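PDB 4JX2: DUF5624 domain-containing protein from Legionella pneumophila subsp. pneumophila, which is of unknown function but is probably secreted, with a fold that combines alpha helices and beta sheet in a new way. Local coordinates for residues Gly190-Asp195 and Ala206-Asp211; Gly356-Ser361 and Leu396-Trp401. All blocks are in the same frame, centred on the assembly; numbering follows the deposited sequence.

Contact 1 (190-195 with 206-211) and contact 2 (356-361 with 396-401) lie in different parts of the chain, with centres 34 Å apart and nearest atoms about 17 Å apart, so they do not touch. They come in series: contact 1 joins the consecutive helices 175-197 and 205-213 across a short loop, before contact 2 joins the loop after helix 315-339 to the end of helix 386-398. They share no helix or strand. Contact 1, 29 Å from the centre of the chain, ties neighbouring helices beside the subunit interface; contact 2, 16 Å from that centre, brings together segments 35 residues apart at a surface that no other chain of the assembly touches.

Contact 1: residues Gly190-Asp195 and Ala206-Asp211; sequences GNYMSD and ASLQND
Tyr-192 makes a partly buried helix-to-helix contact, reaching from helix 175-197 to Leu-208 and Asp-211 of helix 205-213. With CG anti to the backbone N (chi1 167°), the ring extends across the gap between segment axes that come no nearer than 12.1 Å. Tyr-192 OH ends 3.4 Å from Leu-208 CA, and CD1 of Leu-208 lies 3.8 Å from Tyr-192 CE2, the two side chains crossing at about a right angle. On the other ring flank, Tyr-192 CE1 meets Asp-211 CB at 3.8 Å. The two helices are consecutive and run roughly antiparallel, their segments at 140°, joined by the loop that follows helix 175-197. No direct hydrogen bond links the segments; instead a water lies in the ring plane, accepting from Tyr-192 OH at 2.7 Å and donating to Asp-211 OD2 at 2.6 Å, so that the hydroxyl is tied to the carboxylate. Asn-210 ND2 gives a second, weak bond to Asp-211 OD1. Phe-212 stacks on the Tyr-192 ring, and Leu-123 of helix 119-131 packs against both Tyr-192 and Leu-208. Leu-208 also packs on Val-339 of the second subunit, while Gln-209 hydrogen-bonds Thr-341 and Asn-342 of that subunit.

Contact 2: residues Gly356-Ser361 and Leu396-Trp401; sequences GDYTYS and LAEKNW
The backbones stay well apart, with CA atoms of Tyr-358 and Glu-398 nearest at 9.7 Å, where a loop faces the C-terminal end of helix 386-398. That end is a Schellman motif: Trp-401 N bonds to Leu-396 O at 2.7 Å and Asn-400 N to Ala-397 O at 3.1 Å, with Asn-400 at positive phi as the C-prime residue. Tyr-358 bridges the gap, a chi1 near 180° (-169°) turning its ring away from the loop backbone towards the helix. Its hydroxyl comes up beside the aliphatic part of Glu-398, Tyr-358 OH lying 3.4 Å from both Glu-398 CB and CG. The glutamate chain bends at chi2 (86°), which sets the carboxylate beside the phenol end of the ring, Glu-398 OE1 lying 4.1 Å from Tyr-358 CE2; the ring and carboxylate planes are 54° apart. Lys-399 NZ stops 4.1 Å from Tyr-358 OH. Trp-391 meets the tyrosine ring edge-to-face, and Glu-395 OE2 forms a long, weak ion pair with Lys-399. With no hydrogen bond or salt bridge across the segments themselves, the contact rests on van der Waals packing against the Glu-398 methylenes, and the hydroxyl's polar tie, a weak hydrogen bond shared with Glu-395 OE1, comes from outside them.

Contact 1: residues Gly190-Asp195 and Ala206-Asp211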
ATOM      1  N   GLY A 190      21.926  29.243 -11.537  1.00 36.50           N
ATOM      2  CA  GLY A 190      23.335  29.578 -11.360  1.00 36.08           C
ATOM      3  C   GLY A 190      23.534  30.962 -10.785  1.00 39.34           C
ATOM      4  O   GLY A 190      24.150  31.114  -9.729  1.00 40.27           O
ATOM      5  N   ASN A 191      22.957  31.976 -11.433  1.00 35.67           N
ATOM      6  CA  ASN A 191      23.085  33.355 -10.954  1.00 36.76           C
ATOM      7  C   ASN A 191      22.319  33.594  -9.647  1.00 41.61           C
ATOM      8  O   ASN A 191      22.721  34.461  -8.870  1.00 41.37           O
ATOM      9  CB  ASN A 191      22.681  34.345 -12.014  1.00 34.78           C
ATOM     10  CG  ASN A 191      23.693  34.427 -13.128  1.00 51.29           C
ATOM     11  OD1 ASN A 191      24.900  34.604 -12.898  1.00 45.38           O
ATOM     12  ND2 ASN A 191      23.217  34.325 -14.355  1.00 42.22           N
ATOM     13  N   TYR A 192      21.271  32.792  -9.367  1.00 37.91           N
ATOM     14  CA  TYR A 192      20.547  32.909  -8.108  1.00 36.65           C
ATOM     15  C   TYR A 192      21.479  32.441  -6.977  1.00 40.98           C
ATOM     16  O   TYR A 192      21.657  33.168  -5.992  1.00 41.84           O
ATOM     17  CB  TYR A 192      19.214  32.119  -8.126  1.00 36.42           C
ATOM     18  CG  TYR A 192      18.607  31.975  -6.747  1.00 37.85           C
ATOM     19  CD1 TYR A 192      18.100  33.084  -6.068  1.00 40.27           C
ATOM     20  CD2 TYR A 192      18.611  30.748  -6.085  1.00 37.54           C
ATOM     21  CE1 TYR A 192      17.597  32.973  -4.774  1.00 39.89           C
ATOM     22  CE2 TYR A 192      18.109  30.624  -4.788  1.00 38.20           C
ATOM     23  CZ  TYR A 192      17.592  31.741  -4.141  1.00 41.33           C
ATOM     24  OH  TYR A 192      17.115  31.656  -2.859  1.00 34.69           O
HETATM   25  N   MSE A 193      22.103  31.245  -7.138  1.00 36.49           N
HETATM   26  CA  MSE A 193      23.022  30.680  -6.142  1.00 35.65           C
HETATM   27  C   MSE A 193      24.208  31.597  -5.915  1.00 43.26           C
HETATM   28  O   MSE A 193      24.606  31.808  -4.766  1.00 45.19           O
HETATM   29  CB  MSE A 193      23.500  29.307  -6.563  1.00 36.29           C
HETATM   30  CG  MSE A 193      22.422  28.270  -6.439  1.00 40.57           C
HETATM   31 SE   MSE A 193      23.014  26.539  -7.066  0.75 46.46          SE
HETATM   32  CE  MSE A 193      21.300  25.989  -7.677  1.00 42.34           C
ATOM     33  N   SER A 194      24.719  32.197  -7.004  1.00 39.51           N
ATOM     34  CA  SER A 194      25.825  33.137  -6.962  1.00 40.97           C
ATOM     35  C   SER A 194      25.491  34.328  -6.049  1.00 48.99           C
ATOM     36  O   SER A 194      26.305  34.691  -5.192  1.00 49.99           O
ATOM     37  CB  SER A 194      26.157  33.614  -8.370  1.00 43.23           C
ATOM     38  OG  SER A 194      27.239  34.526  -8.337  1.00 48.10           O
ATOM     39  N   ASP A 195      24.264  34.883  -6.205  1.00 45.83           N
ATOM     40  CA  ASP A 195      23.731  36.020  -5.462  1.00 45.84           C
ATOM     41  C   ASP A 195      23.573  35.705  -3.985  1.00 47.84           C
ATOM     42  O   ASP A 195      23.794  36.583  -3.158  1.00 48.33           O
ATOM     43  CB  ASP A 195      22.391  36.453  -6.073  1.00 47.24           C
ATOM     44  CG  ASP A 195      22.509  37.157  -7.424  1.00 57.59           C
ATOM     45  OD1 ASP A 195      23.641  37.594  -7.781  1.00 57.85           O
ATOM     46  OD2 ASP A 195      21.474  37.292  -8.113  1.00 61.82           O
ATOM     47  N   ALA A 206      11.221  31.193   2.532  1.00 42.02           N
ATOM     48  CA  ALA A 206      10.448  32.322   2.025  1.00 40.83           C
ATOM     49  C   ALA A 206      11.154  33.055   0.882  1.00 42.76           C
ATOM     50  O   ALA A 206      10.519  33.317  -0.145  1.00 42.82           O
ATOM     51  CB  ALA A 206      10.162  33.284   3.160  1.00 42.43           C
ATOM     52  N   SER A 207      12.454  33.386   1.070  1.00 36.93           N
ATOM     53  CA  SER A 207      13.287  34.085   0.108  1.00 36.32           C
ATOM     54  C   SER A 207      13.442  33.242  -1.146  1.00 38.63           C
ATOM     55  O   SER A 207      13.276  33.767  -2.251  1.00 38.97           O
ATOM     56  CB  SER A 207      14.650  34.406   0.716  1.00 42.82           C
ATOM     57  OG  SER A 207      14.549  35.380   1.745  1.00 57.92           O
ATOM     58  N   LEU A 208      13.675  31.922  -0.983  1.00 32.91           N
ATOM     59  CA  LEU A 208      13.832  30.993  -2.109  1.00 32.69           C
ATOM     60  C   LEU A 208      12.581  31.002  -3.012  1.00 38.08           C
ATOM     61  O   LEU A 208      12.711  31.072  -4.245  1.00 38.35           O
ATOM     62  CB  LEU A 208      14.127  29.566  -1.596  1.00 32.02           C
ATOM     63  CG  LEU A 208      14.056  28.429  -2.619  1.00 35.14           C
ATOM     64  CD1 LEU A 208      15.254  28.447  -3.585  1.00 34.74           C
ATOM     65  CD2 LEU A 208      13.930  27.121  -1.928  1.00 36.56           C
ATOM     66  N   GLN A 209      11.383  30.972  -2.391  1.00 33.49           N
ATOM     67  CA  GLN A 209      10.135  30.998  -3.119  1.00 33.56           C
ATOM     68  C   GLN A 209       9.985  32.301  -3.917  1.00 40.49           C
ATOM     69  O   GLN A 209       9.728  32.263  -5.124  1.00 40.40           O
ATOM     70  CB  GLN A 209       8.954  30.822  -2.154  1.00 34.94           C
ATOM     71  CG  GLN A 209       7.624  30.998  -2.889  1.00 39.87           C
ATOM     72  CD  GLN A 209       6.373  30.642  -2.159  1.00 43.61           C
ATOM     73  OE1 GLN A 209       5.543  29.908  -2.685  1.00 37.24           O
ATOM     74  NE2 GLN A 209       6.184  31.178  -0.968  1.00 33.59           N
ATOM     75  N   ASN A 210      10.145  33.448  -3.239  1.00 38.49           N
ATOM     76  CA  ASN A 210       9.951  34.751  -3.859  1.00 39.16           C
ATOM     77  C   ASN A 210      11.052  35.112  -4.876  1.00 43.77           C
ATOM     78  O   ASN A 210      10.720  35.605  -5.954  1.00 42.81           O
ATOM     79  CB  ASN A 210       9.852  35.807  -2.762  1.00 41.58           C
ATOM     80  CG  ASN A 210       9.568  37.207  -3.229  1.00 66.29           C
ATOM     81  OD1 ASN A 210       8.431  37.583  -3.504  1.00 62.49           O
ATOM     82  ND2 ASN A 210      10.596  38.025  -3.265  1.00 61.21           N
ATOM     83  N   ASP A 211      12.345  34.872  -4.540  1.00 42.03           N
ATOM     84  CA  ASP A 211      13.486  35.292  -5.372  1.00 42.14           C
ATOM     85  C   ASP A 211      13.800  34.372  -6.536  1.00 44.99           C
ATOM     86  O   ASP A 211      14.412  34.823  -7.514  1.00 44.59           O
ATOM     87  CB  ASP A 211      14.766  35.453  -4.529  1.00 44.00           C
ATOM     88  CG  ASP A 211      14.672  36.443  -3.389  1.00 54.59           C
ATOM     89  OD1 ASP A 211      13.829  37.361  -3.465  1.00 55.98           O
ATOM     90  OD2 ASP A 211      15.478  36.334  -2.447  1.00 60.85           O
TER
HETATM   91  O   HOH W   1      16.614  34.110  -1.765  1.00 42.27           O

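Contact 2: residues Gly356-Ser361 and Leu396-Trp401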
ATOM      1  N   GLY A 356      -4.037  18.754 -11.958  1.00 29.84           N
ATOM      2  CA  GLY A 356      -2.976  17.891 -12.475  1.00 29.00           C
ATOM      3  C   GLY A 356      -3.481  16.595 -13.082  1.00 33.76           C
ATOM      4  O   GLY A 356      -2.700  15.839 -13.664  1.00 34.38           O
ATOM      5  N   ASP A 357      -4.780  16.299 -12.930  1.00 30.24           N
ATOM      6  CA  ASP A 357      -5.394  15.161 -13.589  1.00 30.83           C
ATOM      7  C   ASP A 357      -5.812  15.605 -14.972  1.00 39.60           C
ATOM      8  O   ASP A 357      -6.132  16.791 -15.155  1.00 41.65           O
ATOM      9  CB  ASP A 357      -6.629  14.681 -12.821  1.00 32.66           C
ATOM     10  CG  ASP A 357      -6.407  13.970 -11.504  1.00 35.63           C
ATOM     11  OD1 ASP A 357      -5.253  13.549 -11.238  1.00 32.59           O
ATOM     12  OD2 ASP A 357      -7.399  13.801 -10.754  1.00 37.43           O
ATOM     13  N   TYR A 358      -5.858  14.683 -15.941  1.00 37.63           N
ATOM     14  CA  TYR A 358      -6.331  15.021 -17.284  1.00 38.57           C
ATOM     15  C   TYR A 358      -7.811  15.391 -17.235  1.00 49.13           C
ATOM     16  O   TYR A 358      -8.200  16.436 -17.756  1.00 49.51           O
ATOM     17  CB  TYR A 358      -6.096  13.871 -18.282  1.00 37.86           C
ATOM     18  CG  TYR A 358      -6.323  14.308 -19.710  1.00 38.53           C
ATOM     19  CD1 TYR A 358      -5.514  15.273 -20.300  1.00 40.29           C
ATOM     20  CD2 TYR A 358      -7.375  13.788 -20.465  1.00 39.47           C
ATOM     21  CE1 TYR A 358      -5.742  15.713 -21.601  1.00 43.10           C
ATOM     22  CE2 TYR A 358      -7.585  14.187 -21.789  1.00 40.78           C
ATOM     23  CZ  TYR A 358      -6.764  15.154 -22.353  1.00 49.38           C
ATOM     24  OH  TYR A 358      -6.954  15.596 -23.647  1.00 52.25           O
ATOM     25  N   THR A 359      -8.618  14.560 -16.546  1.00 50.81           N
ATOM     26  CA  THR A 359     -10.072  14.731 -16.387  1.00 53.47           C
ATOM     27  C   THR A 359     -10.472  15.998 -15.612  1.00 59.74           C
ATOM     28  O   THR A 359     -11.637  16.390 -15.687  1.00 62.19           O
ATOM     29  CB  THR A 359     -10.694  13.508 -15.679  1.00 67.47           C
ATOM     30  OG1 THR A 359     -10.015  13.242 -14.445  1.00 66.26           O
ATOM     31  CG2 THR A 359     -10.699  12.265 -16.559  1.00 69.29           C
ATOM     32  N   TYR A 360      -9.535  16.623 -14.869  1.00 54.02           N
ATOM     33  CA  TYR A 360      -9.820  17.790 -14.046  1.00 52.66           C
ATOM     34  C   TYR A 360     -10.101  19.066 -14.879  1.00 62.33           C
ATOM     35  O   TYR A 360     -11.189  19.630 -14.760  1.00 62.69           O
ATOM     36  CB  TYR A 360      -8.703  18.042 -13.022  1.00 50.36           C
ATOM     37  CG  TYR A 360      -9.050  19.186 -12.104  1.00 48.65           C
ATOM     38  CD1 TYR A 360     -10.030  19.042 -11.122  1.00 49.52           C
ATOM     39  CD2 TYR A 360      -8.470  20.443 -12.273  1.00 48.56           C
ATOM     40  CE1 TYR A 360     -10.398  20.111 -10.310  1.00 49.23           C
ATOM     41  CE2 TYR A 360      -8.829  21.520 -11.462  1.00 48.64           C
ATOM     42  CZ  TYR A 360      -9.794  21.348 -10.485  1.00 51.62           C
ATOM     43  OH  TYR A 360     -10.158  22.399  -9.693  1.00 50.00           O
ATOM     44  N   SER A 361      -9.109  19.578 -15.620  1.00 62.47           N
ATOM     45  CA  SER A 361      -9.286  20.786 -16.435  1.00 64.21           C
ATOM     46  C   SER A 361      -9.105  20.412 -17.898  1.00 72.28           C
ATOM     47  O   SER A 361      -8.069  19.811 -18.222  1.00 71.56           O
ATOM     48  CB  SER A 361      -8.280  21.863 -16.026  1.00 66.74           C
ATOM     49  OG  SER A 361      -8.877  23.123 -15.774  1.00 72.26           O
ATOM     50  N   LEU A 396      -1.793  11.927 -24.013  1.00 32.81           N
ATOM     51  CA  LEU A 396      -1.292  10.971 -25.013  1.00 33.67           C
ATOM     52  C   LEU A 396      -2.422  10.079 -25.530  1.00 37.82           C
ATOM     53  O   LEU A 396      -2.558   9.927 -26.742  1.00 39.14           O
ATOM     54  CB  LEU A 396      -0.144  10.120 -24.445  1.00 32.74           C
ATOM     55  CG  LEU A 396       1.240  10.810 -24.400  1.00 34.60           C
ATOM     56  CD1 LEU A 396       2.224   9.967 -23.600  1.00 33.25           C
ATOM     57  CD2 LEU A 396       1.778  11.130 -25.815  1.00 31.46           C
ATOM     58  N   ALA A 397      -3.263   9.552 -24.609  1.00 31.65           N
ATOM     59  CA  ALA A 397      -4.416   8.712 -24.928  1.00 30.88           C
ATOM     60  C   ALA A 397      -5.402   9.458 -25.841  1.00 36.97           C
ATOM     61  O   ALA A 397      -5.794   8.910 -26.874  1.00 38.82           O
ATOM     62  CB  ALA A 397      -5.097   8.264 -23.647  1.00 30.15           C
ATOM     63  N   GLU A 398      -5.751  10.725 -25.501  1.00 33.01           N
ATOM     64  CA  GLU A 398      -6.649  11.553 -26.310  1.00 34.44           C
ATOM     65  C   GLU A 398      -6.136  11.725 -27.752  1.00 38.51           C
ATOM     66  O   GLU A 398      -6.925  11.633 -28.687  1.00 39.03           O
ATOM     67  CB  GLU A 398      -6.834  12.927 -25.669  1.00 36.01           C
ATOM     68  CG  GLU A 398      -7.911  13.791 -26.313  1.00 45.76           C
ATOM     69  CD  GLU A 398      -9.321  13.570 -25.808  1.00 81.85           C
ATOM     70  OE1 GLU A 398      -9.546  12.642 -24.996  1.00 92.58           O
ATOM     71  OE2 GLU A 398     -10.208  14.356 -26.214  1.00 86.23           O
ATOM     72  N   LYS A 399      -4.822  11.964 -27.929  1.00 35.56           N
ATOM     73  CA  LYS A 399      -4.213  12.177 -29.257  1.00 35.53           C
ATOM     74  C   LYS A 399      -3.696  10.862 -29.884  1.00 37.90           C
ATOM     75  O   LYS A 399      -2.972  10.911 -30.871  1.00 38.87           O
ATOM     76  CB  LYS A 399      -3.077  13.234 -29.179  1.00 37.49           C
ATOM     77  CG  LYS A 399      -3.454  14.570 -28.500  1.00 47.46           C
ATOM     78  CD  LYS A 399      -4.650  15.327 -29.117  1.00 48.95           C
ATOM     79  CE  LYS A 399      -4.830  16.738 -28.584  1.00 56.66           C
ATOM     80  NZ  LYS A 399      -5.154  16.783 -27.131  1.00 69.21           N
ATOM     81  N   ASN A 400      -4.117   9.697 -29.350  1.00 34.61           N
ATOM     82  CA  ASN A 400      -3.734   8.349 -29.794  1.00 35.72           C
ATOM     83  C   ASN A 400      -2.210   8.228 -29.929  1.00 42.07           C
ATOM     84  O   ASN A 400      -1.696   7.711 -30.916  1.00 43.42           O
ATOM     85  CB  ASN A 400      -4.462   7.942 -31.096  1.00 38.14           C
ATOM     86  CG  ASN A 400      -4.552   6.440 -31.376  1.00 68.18           C
ATOM     87  OD1 ASN A 400      -4.220   5.581 -30.545  1.00 69.77           O
ATOM     88  ND2 ASN A 400      -5.016   6.081 -32.566  1.00 60.78           N
ATOM     89  N   TRP A 401      -1.497   8.750 -28.925  1.00 40.01           N
ATOM     90  CA  TRP A 401      -0.043   8.698 -28.735  1.00 41.45           C
ATOM     91  C   TRP A 401       0.726   9.579 -29.725  1.00 44.88           C
ATOM     92  O   TRP A 401       1.962   9.639 -29.647  1.00 45.21           O
ATOM     93  CB  TRP A 401       0.460   7.230 -28.772  1.00 41.79           C
ATOM     94  CG  TRP A 401      -0.325   6.366 -27.831  1.00 43.23           C
ATOM     95  CD1 TRP A 401      -1.476   5.682 -28.106  1.00 46.78           C
ATOM     96  CD2 TRP A 401      -0.130   6.269 -26.420  1.00 42.48           C
ATOM     97  NE1 TRP A 401      -1.973   5.111 -26.959  1.00 45.95           N
ATOM     98  CE2 TRP A 401      -1.188   5.485 -25.901  1.00 46.39           C
ATOM     99  CE3 TRP A 401       0.872   6.723 -25.548  1.00 43.76           C
ATOM    100  CZ2 TRP A 401      -1.244   5.107 -24.564  1.00 45.22           C
ATOM    101  CZ3 TRP A 401       0.793   6.387 -24.207  1.00 44.72           C
ATOM    102  CH2 TRP A 401      -0.257   5.596 -23.725  1.00 45.29           C
TER